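Local coordinates for protein UTP-glucose-1-phosphate uridylyltransferase 2 (PDB 3GUE) that probably catalyses the reversible transfer of a uridylyl group from UTP to alpha-D-glucose 1-phosphate, giving UDP-glucose and diphosphate, at residues E251-D263 with T272-C284. Numbering follows the deposited sequence.
Sequences ESDKKGGHLAYKD and TRRRFVLRESAQC. With UPG (uridine-5'-diphosphate-glucose), chain C.
G256 N donates to S281 OG (3.2 Å), tying the loop before strand 257-262 to the turn after strand 275-280. At G257, paired with E280, the two strands grip the glucose of UDP-glucose: G257 N donates almost straight to sugar O4' (3.0 Å), while O2' donates to E280 OE1 and O3' to E280 OE2. A bend at chi2 (-69°) folds the E280 carboxylate back toward G257 CA, 3.3 Å from E280 OE2.

H258 and R279 form a hydrogen-bonded antiparallel pair with side chains alongside each other. R279 NE and NH2 both donate to H258 NE2, each at 3.0 Å; NE2 sits in the guanidinium plane although the imidazole stands nearly perpendicular to it (83°). H258 ND1 donates to L259 O, fixing the ring's rotation; R279 also bridges to E49.

A260 and V277 exchange two backbone bonds, and A260 CB meets V277 CG2 (3.8 Å). On the face of L259 and L278, the Y261 and F276 rings are near parallel (17°) but slid apart, with centroids 5.3 Å apart. Y261 CB lies over one face of the R274 guanidinium, toward its rim, 3.6 Å from R274 CZ. V277 CG1 presses tightly on K262 CB (3.3 Å).

Strand 257-262 runs between 53-54 and 275-280 in an antiparallel sheet; H258 stacks on H298, helix 289-292 packs against R279 and S281, and L278 touches N302 of strand 300-309.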
ATOM      1  N   GLU A 251      11.056 -13.683   0.215  1.00 25.87           N
ATOM      2  CA  GLU A 251      12.092 -12.973  -0.527  1.00 26.07           C
ATOM      3  C   GLU A 251      11.526 -11.830  -1.405  1.00 26.29           C
ATOM      4  O   GLU A 251      12.212 -10.830  -1.643  1.00 25.70           O
ATOM      5  CB  GLU A 251      12.885 -13.969  -1.368  1.00 26.98           C
ATOM      6  CG  GLU A 251      14.362 -13.664  -1.478  1.00 29.59           C
ATOM      7  CD  GLU A 251      15.028 -14.398  -2.630  1.00 33.54           C
ATOM      8  OE1 GLU A 251      14.774 -15.616  -2.812  1.00 34.92           O
ATOM      9  OE2 GLU A 251      15.816 -13.751  -3.362  1.00 36.28           O
ATOM     10  N   SER A 252      10.274 -11.966  -1.855  1.00 25.79           N
ATOM     11  CA  SER A 252       9.598 -10.901  -2.608  1.00 26.57           C
ATOM     12  C   SER A 252       9.174  -9.662  -1.772  1.00 26.07           C
ATOM     13  O   SER A 252       8.813  -8.627  -2.328  1.00 26.07           O
ATOM     14  CB  SER A 252       8.394 -11.475  -3.371  1.00 26.26           C
ATOM     15  OG  SER A 252       7.376 -11.895  -2.484  1.00 28.77           O
ATOM     16  N   ASP A 253       9.205  -9.742  -0.442  1.00 27.24           N
ATOM     17  CA  ASP A 253       8.727  -8.592   0.371  1.00 26.37           C
ATOM     18  C   ASP A 253       9.910  -7.668   0.647  1.00 26.79           C
ATOM     19  O   ASP A 253      10.632  -7.852   1.636  1.00 26.64           O
ATOM     20  CB  ASP A 253       8.042  -9.021   1.679  1.00 26.92           C
ATOM     21  CG  ASP A 253       6.887 -10.016   1.462  1.00 26.96           C
ATOM     22  OD1 ASP A 253       5.986  -9.751   0.631  1.00 26.39           O
ATOM     23  OD2 ASP A 253       6.885 -11.063   2.137  1.00 26.07           O
ATOM     24  N   LYS A 254      10.095  -6.670  -0.218  1.00 26.65           N
ATOM     25  CA  LYS A 254      11.291  -5.802  -0.167  1.00 27.62           C
ATOM     26  C   LYS A 254      10.955  -4.343   0.153  1.00 27.24           C
ATOM     27  O   LYS A 254      11.786  -3.588   0.720  1.00 26.56           O
ATOM     28  CB  LYS A 254      12.006  -5.853  -1.498  1.00 27.16           C
ATOM     29  CG  LYS A 254      12.674  -7.181  -1.770  1.00 30.62           C
ATOM     30  CD  LYS A 254      13.367  -7.172  -3.107  1.00 30.42           C
ATOM     31  CE  LYS A 254      14.021  -8.518  -3.384  1.00 31.83           C
ATOM     32  NZ  LYS A 254      14.790  -9.081  -2.202  1.00 30.07           N
ATOM     33  N   LYS A 255       9.746  -3.962  -0.255  1.00 26.07           N
ATOM     34  CA  LYS A 255       9.222  -2.611  -0.063  1.00 26.53           C
ATOM     35  C   LYS A 255       7.899  -2.640   0.726  1.00 25.78           C
ATOM     36  O   LYS A 255       6.948  -3.326   0.360  1.00 25.57           O
ATOM     37  CB  LYS A 255       9.030  -1.911  -1.441  1.00 25.61           C
ATOM     38  CG  LYS A 255      10.378  -1.651  -2.190  1.00 28.05           C
ATOM     39  CD  LYS A 255      10.134  -1.021  -3.587  1.00 27.58           C
ATOM     40  CE  LYS A 255       9.731   0.468  -3.532  1.00 28.92           C
ATOM     41  NZ  LYS A 255       9.200   0.958  -4.882  1.00 31.25           N
ATOM     42  N   GLY A 256       7.878  -1.892   1.821  1.00 25.77           N
ATOM     43  CA  GLY A 256       6.729  -1.788   2.702  1.00 24.77           C
ATOM     44  C   GLY A 256       7.277  -1.686   4.111  1.00 24.54           C
ATOM     45  O   GLY A 256       8.304  -1.054   4.332  1.00 24.07           O
ATOM     46  N   GLY A 257       6.597  -2.302   5.074  1.00 23.43           N
ATOM     47  CA  GLY A 257       7.051  -2.274   6.458  1.00 23.41           C
ATOM     48  C   GLY A 257       7.058  -3.603   7.195  1.00 23.72           C
ATOM     49  O   GLY A 257       6.200  -4.439   6.971  1.00 22.91           O
ATOM     50  N   HIS A 258       8.050  -3.785   8.052  1.00 24.55           N
ATOM     51  CA  HIS A 258       8.078  -4.913   8.992  1.00 25.73           C
ATOM     52  C   HIS A 258       7.858  -4.422  10.413  1.00 26.23           C
ATOM     53  O   HIS A 258       8.130  -3.254  10.742  1.00 24.95           O
ATOM     54  CB  HIS A 258       9.394  -5.706   8.908  1.00 25.68           C
ATOM     55  CG  HIS A 258      10.591  -4.951   9.392  1.00 26.23           C
ATOM     56  ND1 HIS A 258      10.947  -4.893  10.721  1.00 27.86           N
ATOM     57  CD2 HIS A 258      11.506  -4.207   8.725  1.00 28.09           C
ATOM     58  CE1 HIS A 258      12.042  -4.164  10.854  1.00 27.21           C
ATOM     59  NE2 HIS A 258      12.401  -3.733   9.660  1.00 28.45           N
ATOM     60  N   LEU A 259       7.365  -5.340  11.241  1.00 26.72           N
ATOM     61  CA  LEU A 259       7.173  -5.094  12.650  1.00 27.34           C
ATOM     62  C   LEU A 259       8.467  -5.289  13.395  1.00 27.44           C
ATOM     63  O   LEU A 259       9.344  -6.063  12.980  1.00 27.14           O
ATOM     64  CB  LEU A 259       6.069  -6.007  13.234  1.00 27.65           C
ATOM     65  CG  LEU A 259       4.641  -5.637  12.824  1.00 28.85           C
ATOM     66  CD1 LEU A 259       3.630  -6.441  13.667  1.00 30.17           C
ATOM     67  CD2 LEU A 259       4.351  -4.154  12.965  1.00 30.64           C
ATOM     68  N   ALA A 260       8.583  -4.563  14.499  1.00 27.28           N
ATOM     69  CA  ALA A 260       9.705  -4.721  15.412  1.00 26.78           C
ATOM     70  C   ALA A 260       9.184  -4.312  16.766  1.00 26.58           C
ATOM     71  O   ALA A 260       8.007  -4.032  16.916  1.00 26.32           O
ATOM     72  CB  ALA A 260      10.873  -3.856  14.987  1.00 26.34           C
ATOM     73  N   TYR A 261      10.069  -4.299  17.745  1.00 26.76           N
ATOM     74  CA  TYR A 261       9.744  -3.998  19.122  1.00 26.45           C
ATOM     75  C   TYR A 261      10.648  -2.867  19.592  1.00 27.04           C
ATOM     76  O   TYR A 261      11.805  -2.766  19.162  1.00 26.11           O
ATOM     77  CB  TYR A 261      10.019  -5.230  19.995  1.00 27.25           C
ATOM     78  CG  TYR A 261       8.871  -6.224  20.084  1.00 26.74           C
ATOM     79  CD1 TYR A 261       7.557  -5.788  20.207  1.00 26.76           C
ATOM     80  CD2 TYR A 261       9.119  -7.609  20.094  1.00 27.36           C
ATOM     81  CE1 TYR A 261       6.505  -6.685  20.304  1.00 27.08           C
ATOM     82  CE2 TYR A 261       8.064  -8.523  20.176  1.00 27.65           C
ATOM     83  CZ  TYR A 261       6.774  -8.053  20.294  1.00 26.99           C
ATOM     84  OH  TYR A 261       5.738  -8.934  20.397  1.00 27.29           O
ATOM     85  N   LYS A 262      10.132  -2.039  20.494  1.00 27.85           N
ATOM     86  CA  LYS A 262      10.950  -1.002  21.158  1.00 29.83           C
ATOM     87  C   LYS A 262      10.653  -0.978  22.657  1.00 29.82           C
ATOM     88  O   LYS A 262       9.507  -1.193  23.072  1.00 29.12           O
ATOM     89  CB  LYS A 262      10.609   0.359  20.539  1.00 29.41           C
ATOM     90  CG  LYS A 262      11.600   1.476  20.768  1.00 31.44           C
ATOM     91  CD  LYS A 262      11.030   2.759  20.170  1.00 32.58           C
ATOM     92  CE  LYS A 262       9.656   3.085  20.754  1.00 34.46           C
ATOM     93  NZ  LYS A 262       8.736   3.670  19.727  1.00 37.72           N
ATOM     94  N   ASP A 263      11.666  -0.692  23.463  1.00 31.22           N
ATOM     95  CA  ASP A 263      11.459  -0.569  24.916  1.00 32.25           C
ATOM     96  C   ASP A 263      11.110   0.874  25.348  1.00 32.53           C
ATOM     97  O   ASP A 263       9.995   1.158  25.820  1.00 32.31           O
ATOM     98  CB  ASP A 263      12.681  -1.107  25.694  1.00 32.99           C
ATOM     99  CG  ASP A 263      12.484  -2.544  26.215  1.00 33.68           C
ATOM    100  OD1 ASP A 263      13.502  -3.228  26.442  1.00 36.34           O
ATOM    101  OD2 ASP A 263      11.334  -2.988  26.423  1.00 32.95           O
ATOM    102  N   THR A 272       9.577  -0.144  31.490  1.00 37.67           N
ATOM    103  CA  THR A 272      10.361  -0.072  30.260  1.00 37.64           C
ATOM    104  C   THR A 272       9.710  -0.929  29.160  1.00 37.73           C
ATOM    105  O   THR A 272      10.356  -1.305  28.180  1.00 37.90           O
ATOM    106  CB  THR A 272      11.831  -0.517  30.513  1.00 37.73           C
ATOM    107  OG1 THR A 272      12.241  -0.100  31.821  1.00 36.94           O
ATOM    108  CG2 THR A 272      12.781   0.079  29.475  1.00 37.39           C
ATOM    109  N   ARG A 273       8.412  -1.192  29.323  1.00 37.72           N
ATOM    110  CA  ARG A 273       7.669  -2.207  28.551  1.00 37.38           C
ATOM    111  C   ARG A 273       7.810  -2.199  27.024  1.00 37.10           C
ATOM    112  O   ARG A 273       8.026  -1.147  26.408  1.00 37.16           O
ATOM    113  CB  ARG A 273       6.179  -2.190  28.931  1.00 37.51           C
ATOM    114  CG  ARG A 273       5.430  -0.905  28.599  1.00 38.44           C
ATOM    115  CD  ARG A 273       4.001  -1.184  28.137  1.00 39.81           C
ATOM    116  NE  ARG A 273       3.321  -2.205  28.940  1.00 40.76           N
ATOM    117  CZ  ARG A 273       3.150  -3.475  28.571  1.00 40.86           C
ATOM    118  NH1 ARG A 273       3.609  -3.908  27.401  1.00 41.81           N
ATOM    119  NH2 ARG A 273       2.517  -4.315  29.377  1.00 41.78           N
ATOM    120  N   ARG A 274       7.668  -3.392  26.441  1.00 36.55           N
ATOM    121  CA  ARG A 274       7.678  -3.619  24.995  1.00 36.10           C
ATOM    122  C   ARG A 274       6.485  -2.986  24.295  1.00 35.26           C
ATOM    123  O   ARG A 274       5.344  -3.166  24.717  1.00 34.83           O
ATOM    124  CB  ARG A 274       7.624  -5.119  24.698  1.00 36.75           C
ATOM    125  CG  ARG A 274       8.782  -5.935  25.226  1.00 37.81           C
ATOM    126  CD  ARG A 274       9.678  -6.412  24.100  1.00 39.11           C
ATOM    127  NE  ARG A 274      10.568  -5.369  23.589  1.00 41.52           N
ATOM    128  CZ  ARG A 274      11.798  -5.588  23.116  1.00 42.30           C
ATOM    129  NH1 ARG A 274      12.306  -6.816  23.104  1.00 41.86           N
ATOM    130  NH2 ARG A 274      12.527  -4.571  22.664  1.00 42.24           N
ATOM    131  N   ARG A 275       6.751  -2.268  23.206  1.00 34.16           N
ATOM    132  CA  ARG A 275       5.685  -1.774  22.344  1.00 33.12           C
ATOM    133  C   ARG A 275       6.062  -2.122  20.909  1.00 31.70           C
ATOM    134  O   ARG A 275       7.248  -2.218  20.574  1.00 30.70           O
ATOM    135  CB  ARG A 275       5.461  -0.261  22.521  1.00 33.18           C
ATOM    136  CG  ARG A 275       6.085   0.331  23.777  1.00 33.71           C
ATOM    137  CD  ARG A 275       5.437   1.643  24.229  1.00 34.05           C
ATOM    138  NE  ARG A 275       4.268   1.431  25.092  1.00 35.67           N
ATOM    139  CZ  ARG A 275       3.980   2.159  26.172  1.00 36.63           C
ATOM    140  NH1 ARG A 275       4.773   3.157  26.543  1.00 35.36           N
ATOM    141  NH2 ARG A 275       2.899   1.886  26.897  1.00 35.72           N
ATOM    142  N   PHE A 276       5.048  -2.363  20.084  1.00 30.64           N
ATOM    143  CA  PHE A 276       5.231  -2.591  18.663  1.00 29.87           C
ATOM    144  C   PHE A 276       5.741  -1.326  17.981  1.00 29.46           C
ATOM    145  O   PHE A 276       5.397  -0.214  18.388  1.00 29.43           O
ATOM    146  CB  PHE A 276       3.895  -2.953  18.010  1.00 29.83           C
ATOM    147  CG  PHE A 276       3.496  -4.409  18.140  1.00 29.04           C
ATOM    148  CD1 PHE A 276       4.351  -5.433  17.726  1.00 29.05           C
ATOM    149  CD2 PHE A 276       2.228  -4.742  18.585  1.00 27.03           C
ATOM    150  CE1 PHE A 276       3.963  -6.752  17.801  1.00 28.44           C
ATOM    151  CE2 PHE A 276       1.840  -6.054  18.670  1.00 30.19           C
ATOM    152  CZ  PHE A 276       2.708  -7.062  18.276  1.00 29.09           C
ATOM    153  N   VAL A 277       6.582  -1.506  16.966  1.00 28.56           N
ATOM    154  CA  VAL A 277       6.927  -0.438  16.038  1.00 28.05           C
ATOM    155  C   VAL A 277       6.827  -0.958  14.604  1.00 27.59           C
ATOM    156  O   VAL A 277       7.091  -2.132  14.326  1.00 27.85           O
ATOM    157  CB  VAL A 277       8.338   0.252  16.297  1.00 28.02           C
ATOM    158  CG1 VAL A 277       8.750   0.235  17.784  1.00 27.66           C
ATOM    159  CG2 VAL A 277       9.435  -0.343  15.425  1.00 27.84           C
ATOM    160  N   LEU A 278       6.433  -0.078  13.700  1.00 27.12           N
ATOM    161  CA  LEU A 278       6.400  -0.398  12.285  1.00 25.75           C
ATOM    162  C   LEU A 278       7.567   0.352  11.659  1.00 25.56           C
ATOM    163  O   LEU A 278       7.708   1.573  11.837  1.00 25.86           O
ATOM    164  CB  LEU A 278       5.051   0.007  11.687  1.00 26.20           C
ATOM    165  CG  LEU A 278       4.790  -0.118  10.181  1.00 24.23           C
ATOM    166  CD1 LEU A 278       4.766  -1.569   9.747  1.00 25.74           C
ATOM    167  CD2 LEU A 278       3.420   0.568   9.857  1.00 26.54           C
ATOM    168  N   ARG A 279       8.484  -0.369  11.029  1.00 24.90           N
ATOM    169  CA  ARG A 279       9.531   0.323  10.274  1.00 24.83           C
ATOM    170  C   ARG A 279       9.279   0.200   8.767  1.00 24.74           C
ATOM    171  O   ARG A 279       9.428  -0.891   8.197  1.00 24.83           O
ATOM    172  CB  ARG A 279      10.911  -0.166  10.625  1.00 25.18           C
ATOM    173  CG  ARG A 279      11.998   0.655   9.932  1.00 25.12           C
ATOM    174  CD  ARG A 279      13.372   0.312  10.354  1.00 26.06           C
ATOM    175  NE  ARG A 279      13.726  -1.098  10.185  1.00 25.71           N
ATOM    176  CZ  ARG A 279      14.937  -1.576  10.428  1.00 25.51           C
ATOM    177  NH1 ARG A 279      15.893  -0.746  10.820  1.00 27.04           N
ATOM    178  NH2 ARG A 279      15.196  -2.872  10.278  1.00 25.70           N
ATOM    179  N   GLU A 280       8.873   1.320   8.156  1.00 24.39           N
ATOM    180  CA  GLU A 280       8.641   1.414   6.701  1.00 23.64           C
ATOM    181  C   GLU A 280       9.952   1.547   5.935  1.00 24.01           C
ATOM    182  O   GLU A 280      10.978   1.887   6.515  1.00 23.16           O
ATOM    183  CB  GLU A 280       7.759   2.605   6.376  1.00 24.09           C
ATOM    184  CG  GLU A 280       6.322   2.534   6.911  1.00 25.10           C
ATOM    185  CD  GLU A 280       5.480   1.478   6.223  1.00 23.72           C
ATOM    186  OE1 GLU A 280       5.056   1.657   5.063  1.00 25.23           O
ATOM    187  OE2 GLU A 280       5.221   0.471   6.863  1.00 26.91           O
ATOM    188  N   SER A 281       9.907   1.298   4.629  1.00 23.61           N
ATOM    189  CA  SER A 281      11.057   1.554   3.748  1.00 24.02           C
ATOM    190  C   SER A 281      11.659   2.958   3.925  1.00 23.36           C
ATOM    191  O   SER A 281      12.885   3.113   4.023  1.00 22.77           O
ATOM    192  CB  SER A 281      10.635   1.367   2.291  1.00 24.94           C
ATOM    193  OG  SER A 281      10.512   0.002   1.969  1.00 24.54           O
ATOM    194  N   ALA A 282      10.790   3.964   3.955  1.00 23.14           N
ATOM    195  CA  ALA A 282      11.188   5.361   4.099  1.00 23.74           C
ATOM    196  C   ALA A 282      11.784   5.716   5.475  1.00 24.17           C
ATOM    197  O   ALA A 282      12.346   6.802   5.652  1.00 24.59           O
ATOM    198  CB  ALA A 282      10.012   6.253   3.807  1.00 24.04           C
ATOM    199  N   GLN A 283      11.671   4.800   6.430  1.00 24.21           N
ATOM    200  CA  GLN A 283      12.177   5.014   7.797  1.00 25.33           C
ATOM    201  C   GLN A 283      13.489   4.276   8.006  1.00 25.87           C
ATOM    202  O   GLN A 283      14.075   4.314   9.085  1.00 26.19           O
ATOM    203  CB  GLN A 283      11.139   4.560   8.828  1.00 25.01           C
ATOM    204  CG  GLN A 283       9.944   5.488   8.963  1.00 24.80           C
ATOM    205  CD  GLN A 283       8.830   4.880   9.795  1.00 25.79           C
ATOM    206  OE1 GLN A 283       8.461   3.713   9.593  1.00 25.92           O
ATOM    207  NE2 GLN A 283       8.262   5.673  10.727  1.00 23.80           N
ATOM    208  N   CYS A 284      13.954   3.593   6.967  1.00 26.75           N
ATOM    209  CA  CYS A 284      15.153   2.790   7.090  1.00 26.73           C
ATOM    210  C   CYS A 284      16.356   3.532   6.528  1.00 26.80           C
ATOM    211  O   CYS A 284      16.405   3.822   5.330  1.00 25.65           O
ATOM    212  CB  CYS A 284      14.982   1.391   6.462  1.00 27.16           C
ATOM    213  SG  CYS A 284      16.462   0.355   6.610  1.00 28.11           S
TER
HETATM  214  N1  UPG C 484      -2.127   5.617  -0.504  1.00 21.25           N
HETATM  215  C2  UPG C 484      -3.129   6.545  -0.155  1.00 21.84           C
HETATM  216  N3  UPG C 484      -2.715   7.797   0.263  1.00 23.09           N
HETATM  217  C4  UPG C 484      -1.393   8.163   0.352  1.00 23.06           C
HETATM  218  C5  UPG C 484      -0.390   7.241   0.027  1.00 23.85           C
HETATM  219  C6  UPG C 484      -0.744   5.964  -0.399  1.00 22.35           C
HETATM  220  O2  UPG C 484      -4.348   6.328  -0.224  1.00 19.71           O
HETATM  221  O4  UPG C 484      -1.141   9.318   0.724  1.00 21.14           O
HETATM  222  C1C UPG C 484      -2.520   4.244  -0.959  1.00 20.87           C
HETATM  223  C2C UPG C 484      -1.897   3.639  -2.221  1.00 19.46           C
HETATM  224  O2C UPG C 484      -2.565   4.114  -3.398  1.00 17.26           O
HETATM  225  C3C UPG C 484      -2.202   2.162  -1.981  1.00 19.19           C
HETATM  226  C4C UPG C 484      -1.981   2.023  -0.483  1.00 18.49           C
HETATM  227  O4C UPG C 484      -2.113   3.350   0.092  1.00 16.57           O
HETATM  228  O3C UPG C 484      -3.582   1.924  -2.251  1.00 20.36           O
HETATM  229  C5C UPG C 484      -0.541   1.509  -0.156  1.00 17.44           C
HETATM  230  O5C UPG C 484       0.474   2.424  -0.473  1.00 15.94           O
HETATM  231  PA  UPG C 484       1.862   1.931  -1.134  1.00 18.72           P
HETATM  232  O1A UPG C 484       1.455   1.023  -2.243  1.00 20.56           O
HETATM  233  O2A UPG C 484       2.764   3.054  -1.412  1.00 20.57           O
HETATM  234  O3A UPG C 484       2.483   0.988   0.064  1.00 19.64           O
HETATM  235  PB  UPG C 484       3.461   1.450   1.279  1.00 21.38           P
HETATM  236  O1B UPG C 484       2.835   2.597   1.959  1.00 17.81           O
HETATM  237  O2B UPG C 484       4.883   1.544   0.820  1.00 17.01           O
HETATM  238  O3B UPG C 484       3.408   0.105   2.153  1.00 17.61           O
HETATM  239  C1' UPG C 484       2.128  -0.293   2.768  1.00 17.06           C
HETATM  240  C2' UPG C 484       2.308  -0.357   4.278  1.00 20.54           C
HETATM  241  C3' UPG C 484       3.436  -1.340   4.566  1.00 20.13           C
HETATM  242  C4' UPG C 484       3.042  -2.723   4.022  1.00 19.24           C
HETATM  243  C5' UPG C 484       2.738  -2.637   2.505  1.00 20.96           C
HETATM  244  C6' UPG C 484       2.055  -3.893   2.030  1.00 20.78           C
HETATM  245  O2' UPG C 484       2.648   0.933   4.819  1.00 22.23           O
HETATM  246  O3' UPG C 484       3.700  -1.348   5.958  1.00 17.24           O
HETATM  247  O4' UPG C 484       4.077  -3.665   4.255  1.00 20.50           O
HETATM  248  O5' UPG C 484       1.806  -1.569   2.181  1.00 19.65           O
HETATM  249  O6' UPG C 484       2.129  -3.957   0.604  1.00 20.23           O
HETATM  250  O   HOH W   1      12.503  -0.929   1.000  1.00 28.28           O